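PDB 3BO5: histone-lysine N-methyltransferase SETMAR from Homo sapiens, which transfers methyl groups from S-adenosyl-L-methionine to histone H3 lysine through its SET domain, and takes part in DNA double-strand break repair. Local coordinates for residues F208-C213 / Y247-R252; N178-I183 / E263-G268. The protein carries 2 engineered substitutions. All blocks are in the same frame, centred on the assembly; numbering follows the deposited sequence.

Contact 1 of 2, residues F208-C213 / Y247-R252; sequences FLNHSC and YDYSGR. With ZN (zinc ion), chain E; SAH (S-adenosyl-L-homocysteine), chain F.
His211 and Tyr249 meet ring to ring, and their pairing illustrates how a SET domain can build a cofactor site from two threaded segments. The methylene CB of His211 sits almost over the centre of the Tyr249 ring, 3.4 Å from its centroid, while the imidazole turns its edge toward the same phenol in an offset edge-to-face stack, the planes 65° apart. With CG of His211 anti to the backbone N (chi1 168°), ND1 lies in line to accept the amide hydrogen of Tyr249 (N to ND1 2.8 Å, 174° at the hydrogen), in the ring plane. Across that ring, NE2 donates a longer bond to SG of Cys213, a zinc ligand together with Cys274, Cys276 and Cys281. The Tyr249 hydroxyl donates to the carbonyl O of Leu209, 2.7 Å away and approached on a lone pair. Tyr247 completes the contact as the parallel bridge partner of His211: its N bonds to Asn210 O, and its O accepts from Ser212 N at 3.1 Å. The edge of its ring also meets CD1 of Leu209. Were Tyr249 an alanine, Leu209 O would probably lose its hydroxyl donor and His211 CB the ring face it rests on. These sequences are the NHSC and YDY motifs of the SET pseudoknot. His211 N donates to N7 of S-adenosyl-L-homocysteine at 3.0 Å, and His211 O accepts from N6 of that ligand. The grip on both imidazole nitrogens probably steadies this backbone and so links adenine binding to the neighbouring zinc site.

Contact 2 of 2, residues N178-I183 / E263-G268; sequences NYIIAI and ERLDHG. With SAH (S-adenosyl-L-homocysteine), chain F.
Two successive bends in Arg264, at chi2 (-87°) and chi3 (-69°), curl its side chain back along segment 178-183 and bring NH2 to the carbonyl O of Asn178, 2.7 Å away. The bond is nearly straight at 168° and lies in both the carbonyl and guanidinium planes. The same NH2 stands 3.3 Å from SD of S-adenosyl-L-homocysteine, which also meets the guanidinium at its edge. In the guanidinium plane as well, NE donates to a water 2.7 Å away, which gives its own hydrogens to Ile180 O and Leu265 O. A second water ties Leu265 O to Ile180 N, filling in where the strands part. The backbones form an antiparallel pair within the SET-domain beta framework, Ala182 with Glu263 being hydrogen-bonded and Ile181 with Arg264 non-hydrogen-bonded; Leu265 N adds a bond to Ile180 O at 2.9 Å. Strand 193-199 flanks the first segment, and strand 288-289 the second. On the face away from Arg264, CD1 of Leu265 touches CG2 of Ile180 at 3.9 Å and CD2 reaches CB of Ala182, under helix 162-169. Asn178 lays its amide against CB of Asp266 (CG to CB 3.5 Å), with its OD1 held by Lys272. Tyr179 turns from the second segment toward the cofactor, its hydroxyl donating to carboxylate OXT at 2.8 Å.

Overall arrangement
Both contacts are largely buried and touch different parts of the same cofactor, contact 1 chiefly the adenine, contact 2 chiefly the sulfur and carboxylate. Contact 1, in the pseudoknot, relies on rings and loop-like segments with a single parallel bridge; Asp248, Ser250 and Gly251 of its turn are partly exposed, while Tyr249 is buried. Contact 2 is a short antiparallel strand pair that parts toward Asn178, with bridging waters and aliphatic side chains, and its Glu263 end is partly exposed. Their centres lie about 11 Å apart, and Arg264 joins them: its NH1 probably bonds to Tyr247 OH, and its backbone N to Tyr249 O. Contact 1 is nested inside the loop that contact 2 closes.

Contact 1 of 2, residues F208-C213 / Y247-R252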
loop_
_atom_site.group_PDB
_atom_site.type_symbol
_atom_site.label_atom_id
_atom_site.label_comp_id
_atom_site.label_asym_id
_atom_site.label_seq_id
_atom_site.Cartn_x
_atom_site.Cartn_y
_atom_site.Cartn_z
ATOM N N PHE A 208 0.821 -4.072 -8.552
ATOM C CA PHE A 208 0.283 -5.315 -9.144
ATOM C C PHE A 208 -0.835 -5.975 -8.368
ATOM O O PHE A 208 -1.379 -6.978 -8.801
ATOM C CB PHE A 208 1.420 -6.326 -9.323
ATOM C CG PHE A 208 2.372 -5.913 -10.417
ATOM C CD1 PHE A 208 1.956 -5.979 -11.765
ATOM C CD2 PHE A 208 3.662 -5.450 -10.122
ATOM C CE1 PHE A 208 2.825 -5.555 -12.787
ATOM C CE2 PHE A 208 4.524 -5.021 -11.148
ATOM C CZ PHE A 208 4.107 -5.127 -12.495
ATOM N N LEU A 209 -1.219 -5.390 -7.232
ATOM C CA LEU A 209 -2.291 -5.979 -6.436
ATOM C C LEU A 209 -3.631 -5.845 -7.091
ATOM O O LEU A 209 -4.094 -4.701 -7.343
ATOM C CB LEU A 209 -2.375 -5.292 -5.116
ATOM C CG LEU A 209 -1.135 -5.570 -4.238
ATOM C CD1 LEU A 209 -1.071 -4.521 -3.094
ATOM C CD2 LEU A 209 -1.065 -7.043 -3.739
ATOM N N ASN A 210 -4.254 -6.995 -7.346
ATOM C CA ASN A 210 -5.627 -6.943 -7.858
ATOM C C ASN A 210 -6.660 -6.687 -6.770
ATOM O O ASN A 210 -6.387 -6.785 -5.556
ATOM C CB ASN A 210 -5.898 -8.227 -8.675
ATOM C CG ASN A 210 -5.163 -8.203 -9.973
ATOM O OD1 ASN A 210 -5.126 -7.183 -10.652
ATOM N ND2 ASN A 210 -4.596 -9.354 -10.361
ATOM N N HIS A 211 -7.876 -6.299 -7.203
ATOM C CA HIS A 211 -8.943 -6.107 -6.263
ATOM C C HIS A 211 -9.606 -7.440 -5.926
ATOM O O HIS A 211 -9.750 -8.318 -6.722
ATOM C CB HIS A 211 -10.060 -5.338 -7.034
ATOM C CG HIS A 211 -11.342 -5.302 -6.302
ATOM N ND1 HIS A 211 -11.534 -4.513 -5.185
ATOM C CD2 HIS A 211 -12.504 -5.979 -6.504
ATOM C CE1 HIS A 211 -12.767 -4.717 -4.721
ATOM N NE2 HIS A 211 -13.358 -5.632 -5.492
ATOM N N SER A 212 -10.075 -7.531 -4.708
ATOM C CA SER A 212 -10.983 -8.579 -4.377
ATOM C C SER A 212 -12.095 -8.032 -3.529
ATOM O O SER A 212 -11.832 -7.179 -2.707
ATOM C CB SER A 212 -10.250 -9.652 -3.593
ATOM O OG SER A 212 -11.250 -10.634 -3.172
ATOM N N CYS A 213 -13.324 -8.576 -3.699
ATOM C CA CYS A 213 -14.439 -8.218 -2.853
ATOM C C CYS A 213 -14.284 -8.798 -1.445
ATOM O O CYS A 213 -14.994 -8.397 -0.530
ATOM C CB CYS A 213 -15.702 -8.779 -3.567
ATOM S SG CYS A 213 -16.021 -7.814 -5.062
ATOM N N TYR A 247 -6.459 -6.341 -2.434
ATOM C CA TYR A 247 -7.107 -5.472 -1.455
ATOM C C TYR A 247 -8.381 -4.918 -2.106
ATOM O O TYR A 247 -8.628 -5.175 -3.289
ATOM C CB TYR A 247 -6.250 -4.285 -1.005
ATOM C CG TYR A 247 -5.822 -3.196 -1.982
ATOM C CD1 TYR A 247 -6.534 -2.002 -2.087
ATOM C CD2 TYR A 247 -4.595 -3.323 -2.724
ATOM C CE1 TYR A 247 -6.055 -0.959 -2.870
ATOM C CE2 TYR A 247 -4.123 -2.266 -3.515
ATOM C CZ TYR A 247 -4.875 -1.116 -3.586
ATOM O OH TYR A 247 -4.460 0.008 -4.273
ATOM N N ASP A 248 -9.186 -4.283 -1.255
ATOM C CA ASP A 248 -10.466 -3.800 -1.756
ATOM C C ASP A 248 -10.310 -2.432 -2.364
ATOM O O ASP A 248 -9.973 -1.484 -1.655
ATOM C CB ASP A 248 -11.428 -3.754 -0.583
ATOM C CG ASP A 248 -12.794 -3.115 -0.908
ATOM O OD1 ASP A 248 -13.108 -2.764 -2.071
ATOM O OD2 ASP A 248 -13.566 -3.070 0.115
ATOM N N TYR A 249 -10.507 -2.344 -3.694
ATOM C CA TYR A 249 -10.273 -1.063 -4.362
ATOM C C TYR A 249 -11.243 0.038 -3.863
ATOM O O TYR A 249 -10.956 1.209 -4.118
ATOM C CB TYR A 249 -10.448 -1.208 -5.874
ATOM C CG TYR A 249 -9.295 -1.860 -6.585
ATOM C CD1 TYR A 249 -8.263 -2.499 -5.878
ATOM C CD2 TYR A 249 -9.224 -1.828 -7.984
ATOM C CE1 TYR A 249 -7.217 -3.134 -6.577
ATOM C CE2 TYR A 249 -8.182 -2.413 -8.678
ATOM C CZ TYR A 249 -7.176 -3.075 -7.948
ATOM O OH TYR A 249 -6.190 -3.646 -8.678
ATOM N N SER A 250 -12.385 -0.322 -3.230
ATOM C CA SER A 250 -13.255 0.707 -2.647
ATOM C C SER A 250 -12.827 1.152 -1.290
ATOM O O SER A 250 -13.364 2.134 -0.747
ATOM C CB SER A 250 -14.701 0.178 -2.540
ATOM O OG SER A 250 -14.769 -0.745 -1.484
ATOM N N GLY A 251 -11.872 0.394 -0.709
ATOM C CA GLY A 251 -11.363 0.702 0.609
ATOM C C GLY A 251 -12.337 0.394 1.726
ATOM O O GLY A 251 -12.027 0.699 2.900
ATOM N N ARG A 252 -13.468 -0.257 1.381
ATOM C CA ARG A 252 -14.472 -0.551 2.445
ATOM C C ARG A 252 -14.131 -1.662 3.414
ATOM O O ARG A 252 -14.544 -1.606 4.589
ATOM C CB ARG A 252 -15.822 -0.852 1.838
ATOM C CG ARG A 252 -16.463 0.370 1.325
ATOM C CD ARG A 252 -17.714 -0.036 0.792
ATOM N NE ARG A 252 -17.438 -0.756 -0.429
ATOM C CZ ARG A 252 -18.369 -1.322 -1.162
ATOM N NH1 ARG A 252 -19.659 -1.218 -0.760
ATOM N NH2 ARG A 252 -18.004 -1.959 -2.280
HETATM ZN ZN ZN E . -15.392 -9.366 -6.833
HETATM N N SAH F . -3.867 -6.479 -13.287
HETATM C CA SAH F . -3.027 -5.240 -13.222
HETATM C CB SAH F . -2.540 -4.937 -11.785
HETATM C CG SAH F . -3.678 -4.265 -10.995
HETATM S SD SAH F . -4.038 -2.597 -11.619
HETATM C C SAH F . -1.849 -5.397 -14.210
HETATM O O SAH F . -1.820 -6.330 -15.007
HETATM O OXT SAH F . -0.917 -4.530 -14.152
HETATM C "C5'" SAH F . -5.833 -2.701 -11.772
HETATM C "C4'" SAH F . -6.326 -3.434 -13.017
HETATM O "O4'" SAH F . -6.209 -4.851 -12.866
HETATM C "C3'" SAH F . -7.786 -3.221 -13.291
HETATM O "O3'" SAH F . -7.999 -1.990 -14.035
HETATM C "C2'" SAH F . -8.185 -4.434 -14.080
HETATM O "O2'" SAH F . -7.633 -4.420 -15.410
HETATM C "C1'" SAH F . -7.396 -5.505 -13.354
HETATM N N9 SAH F . -8.090 -6.024 -12.159
HETATM C C8 SAH F . -7.705 -5.915 -10.825
HETATM N N7 SAH F . -8.556 -6.596 -10.083
HETATM C C5 SAH F . -9.470 -7.183 -10.882
HETATM C C6 SAH F . -10.598 -7.974 -10.575
HETATM N N6 SAH F . -10.950 -8.410 -9.364
HETATM N N1 SAH F . -11.358 -8.351 -11.679
HETATM C C2 SAH F . -11.032 -7.977 -12.945
HETATM N N3 SAH F . -9.927 -7.226 -13.294
HETATM C C4 SAH F . -9.225 -6.804 -12.205
#

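Contact 2 of 2, residues N178-I183 / E263-G268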
loop_
_atom_site.group_PDB
_atom_site.type_symbol
_atom_site.label_atom_id
_atom_site.label_comp_id
_atom_site.label_asym_id
_atom_site.label_seq_id
_atom_site.Cartn_x
_atom_site.Cartn_y
_atom_site.Cartn_z
ATOM N N ASN A 178 -5.911 0.740 -14.295
ATOM C CA ASN A 178 -6.108 2.048 -13.596
ATOM C C ASN A 178 -5.399 1.899 -12.262
ATOM O O ASN A 178 -5.697 0.907 -11.566
ATOM C CB ASN A 178 -7.592 2.202 -13.316
ATOM C CG ASN A 178 -8.410 2.268 -14.597
ATOM O OD1 ASN A 178 -9.063 1.277 -15.008
ATOM N ND2 ASN A 178 -8.326 3.380 -15.257
ATOM N N TYR A 179 -4.488 2.828 -11.915
ATOM C CA TYR A 179 -3.734 2.632 -10.654
ATOM C C TYR A 179 -3.817 3.745 -9.648
ATOM O O TYR A 179 -3.325 3.597 -8.525
ATOM C CB TYR A 179 -2.215 2.470 -10.979
ATOM C CG TYR A 179 -1.811 1.342 -11.878
ATOM C CD1 TYR A 179 -1.729 1.542 -13.240
ATOM C CD2 TYR A 179 -1.502 0.098 -11.366
ATOM C CE1 TYR A 179 -1.390 0.473 -14.085
ATOM C CE2 TYR A 179 -1.137 -0.947 -12.133
ATOM C CZ TYR A 179 -1.059 -0.768 -13.533
ATOM O OH TYR A 179 -0.739 -1.775 -14.407
ATOM N N ILE A 180 -4.395 4.911 -10.005
ATOM C CA ILE A 180 -4.378 5.996 -9.054
ATOM C C ILE A 180 -5.277 5.673 -7.883
ATOM O O ILE A 180 -6.390 5.137 -8.078
ATOM C CB ILE A 180 -4.871 7.308 -9.723
ATOM C CG1 ILE A 180 -3.976 7.588 -10.936
ATOM C CG2 ILE A 180 -4.799 8.461 -8.731
ATOM C CD1 ILE A 180 -4.324 8.937 -11.582
ATOM N N ILE A 181 -4.843 6.012 -6.674
ATOM C CA ILE A 181 -5.696 5.834 -5.512
ATOM C C ILE A 181 -5.786 7.169 -4.775
ATOM O O ILE A 181 -4.812 7.975 -4.728
ATOM C CB ILE A 181 -5.123 4.723 -4.521
ATOM C CG1 ILE A 181 -6.157 4.377 -3.483
ATOM C CG2 ILE A 181 -3.784 5.174 -3.898
ATOM C CD1 ILE A 181 -5.751 3.116 -2.624
ATOM N N ALA A 182 -6.970 7.414 -4.226
ATOM C CA ALA A 182 -7.240 8.631 -3.459
ATOM C C ALA A 182 -7.488 8.293 -2.004
ATOM O O ALA A 182 -8.358 7.491 -1.665
ATOM C CB ALA A 182 -8.466 9.396 -4.027
ATOM N N ILE A 183 -6.701 8.888 -1.126
ATOM C CA ILE A 183 -6.793 8.630 0.297
ATOM C C ILE A 183 -7.319 9.927 0.926
ATOM O O ILE A 183 -6.737 10.975 0.780
ATOM C CB ILE A 183 -5.421 8.304 0.923
ATOM C CG1 ILE A 183 -4.721 7.203 0.161
ATOM C CG2 ILE A 183 -5.556 7.978 2.466
ATOM C CD1 ILE A 183 -5.580 5.942 0.063
ATOM N N GLU A 263 -9.826 5.083 -2.031
ATOM C CA GLU A 263 -10.553 4.713 -3.245
ATOM C C GLU A 263 -9.691 4.724 -4.480
ATOM O O GLU A 263 -9.078 5.750 -4.827
ATOM C CB GLU A 263 -11.657 5.742 -3.480
ATOM C CG GLU A 263 -12.554 5.788 -2.249
ATOM C CD GLU A 263 -13.559 6.897 -2.326
ATOM O OE1 GLU A 263 -13.161 8.062 -2.152
ATOM O OE2 GLU A 263 -14.732 6.581 -2.581
ATOM N N ARG A 264 -9.719 3.605 -5.195
ATOM C CA ARG A 264 -9.067 3.570 -6.499
ATOM C C ARG A 264 -9.898 4.315 -7.535
ATOM O O ARG A 264 -11.124 4.234 -7.543
ATOM C CB ARG A 264 -8.835 2.130 -6.957
ATOM C CG ARG A 264 -7.744 1.500 -6.154
ATOM C CD ARG A 264 -6.367 1.785 -6.747
ATOM N NE ARG A 264 -6.063 1.162 -8.010
ATOM C CZ ARG A 264 -5.382 0.003 -8.136
ATOM N NH1 ARG A 264 -4.903 -0.585 -7.037
ATOM N NH2 ARG A 264 -5.142 -0.506 -9.332
ATOM N N LEU A 265 -9.239 5.036 -8.435
ATOM C CA LEU A 265 -10.012 5.900 -9.359
ATOM C C LEU A 265 -9.929 5.344 -10.771
ATOM O O LEU A 265 -8.932 4.702 -11.142
ATOM C CB LEU A 265 -9.383 7.293 -9.370
ATOM C CG LEU A 265 -9.262 7.963 -7.984
ATOM C CD1 LEU A 265 -8.594 9.345 -8.202
ATOM C CD2 LEU A 265 -10.542 8.040 -7.225
ATOM N N ASP A 266 -10.967 5.616 -11.569
ATOM C CA ASP A 266 -10.816 5.308 -12.988
ATOM C C ASP A 266 -11.564 6.360 -13.794
ATOM O O ASP A 266 -12.054 7.367 -13.242
ATOM C CB ASP A 266 -11.248 3.882 -13.292
ATOM C CG ASP A 266 -12.749 3.711 -13.405
ATOM O OD1 ASP A 266 -13.478 4.473 -12.734
ATOM O OD2 ASP A 266 -13.192 2.726 -14.142
ATOM N N HIS A 267 -11.598 6.140 -15.087
ATOM C CA HIS A 267 -12.331 7.058 -15.942
ATOM C C HIS A 267 -13.411 6.286 -16.652
ATOM O O HIS A 267 -13.219 5.126 -17.073
ATOM C CB HIS A 267 -11.401 7.653 -16.980
ATOM C CG HIS A 267 -12.061 8.631 -17.904
ATOM N ND1 HIS A 267 -12.737 9.746 -17.450
ATOM C CD2 HIS A 267 -12.138 8.665 -19.256
ATOM C CE1 HIS A 267 -13.213 10.423 -18.485
ATOM N NE2 HIS A 267 -12.848 9.798 -19.590
ATOM N N GLY A 268 -14.520 6.977 -16.797
ATOM C CA GLY A 268 -15.517 6.555 -17.738
ATOM C C GLY A 268 -16.602 5.830 -17.005
ATOM O O GLY A 268 -16.439 5.360 -15.859
HETATM N N SAH F . -3.867 -6.479 -13.287
HETATM C CA SAH F . -3.027 -5.240 -13.222
HETATM C CB SAH F . -2.540 -4.937 -11.785
HETATM C CG SAH F . -3.678 -4.265 -10.995
HETATM S SD SAH F . -4.038 -2.597 -11.619
HETATM C C SAH F . -1.849 -5.397 -14.210
HETATM O O SAH F . -1.820 -6.330 -15.007
HETATM O OXT SAH F . -0.917 -4.530 -14.152
HETATM C "C5'" SAH F . -5.833 -2.701 -11.772
HETATM C "C4'" SAH F . -6.326 -3.434 -13.017
HETATM O "O4'" SAH F . -6.209 -4.851 -12.866
HETATM C "C3'" SAH F . -7.786 -3.221 -13.291
HETATM O "O3'" SAH F . -7.999 -1.990 -14.035
HETATM C "C2'" SAH F . -8.185 -4.434 -14.080
HETATM O "O2'" SAH F . -7.633 -4.420 -15.410
HETATM C "C1'" SAH F . -7.396 -5.505 -13.354
HETATM N N9 SAH F . -8.090 -6.024 -12.159
HETATM C C8 SAH F . -7.705 -5.915 -10.825
HETATM N N7 SAH F . -8.556 -6.596 -10.083
HETATM C C5 SAH F . -9.470 -7.183 -10.882
HETATM C C6 SAH F . -10.598 -7.974 -10.575
HETATM N N6 SAH F . -10.950 -8.410 -9.364
HETATM N N1 SAH F . -11.358 -8.351 -11.679
HETATM C C2 SAH F . -11.032 -7.977 -12.945
HETATM N N3 SAH F . -9.927 -7.226 -13.294
HETATM C C4 SAH F . -9.225 -6.804 -12.205
HETATM O O HOH W 1 -7.093 2.983 -9.781
HETATM O O HOH W 2 -6.409 5.448 -12.128
HETATM O O HOH W 3 -10.928 8.665 -0.899
#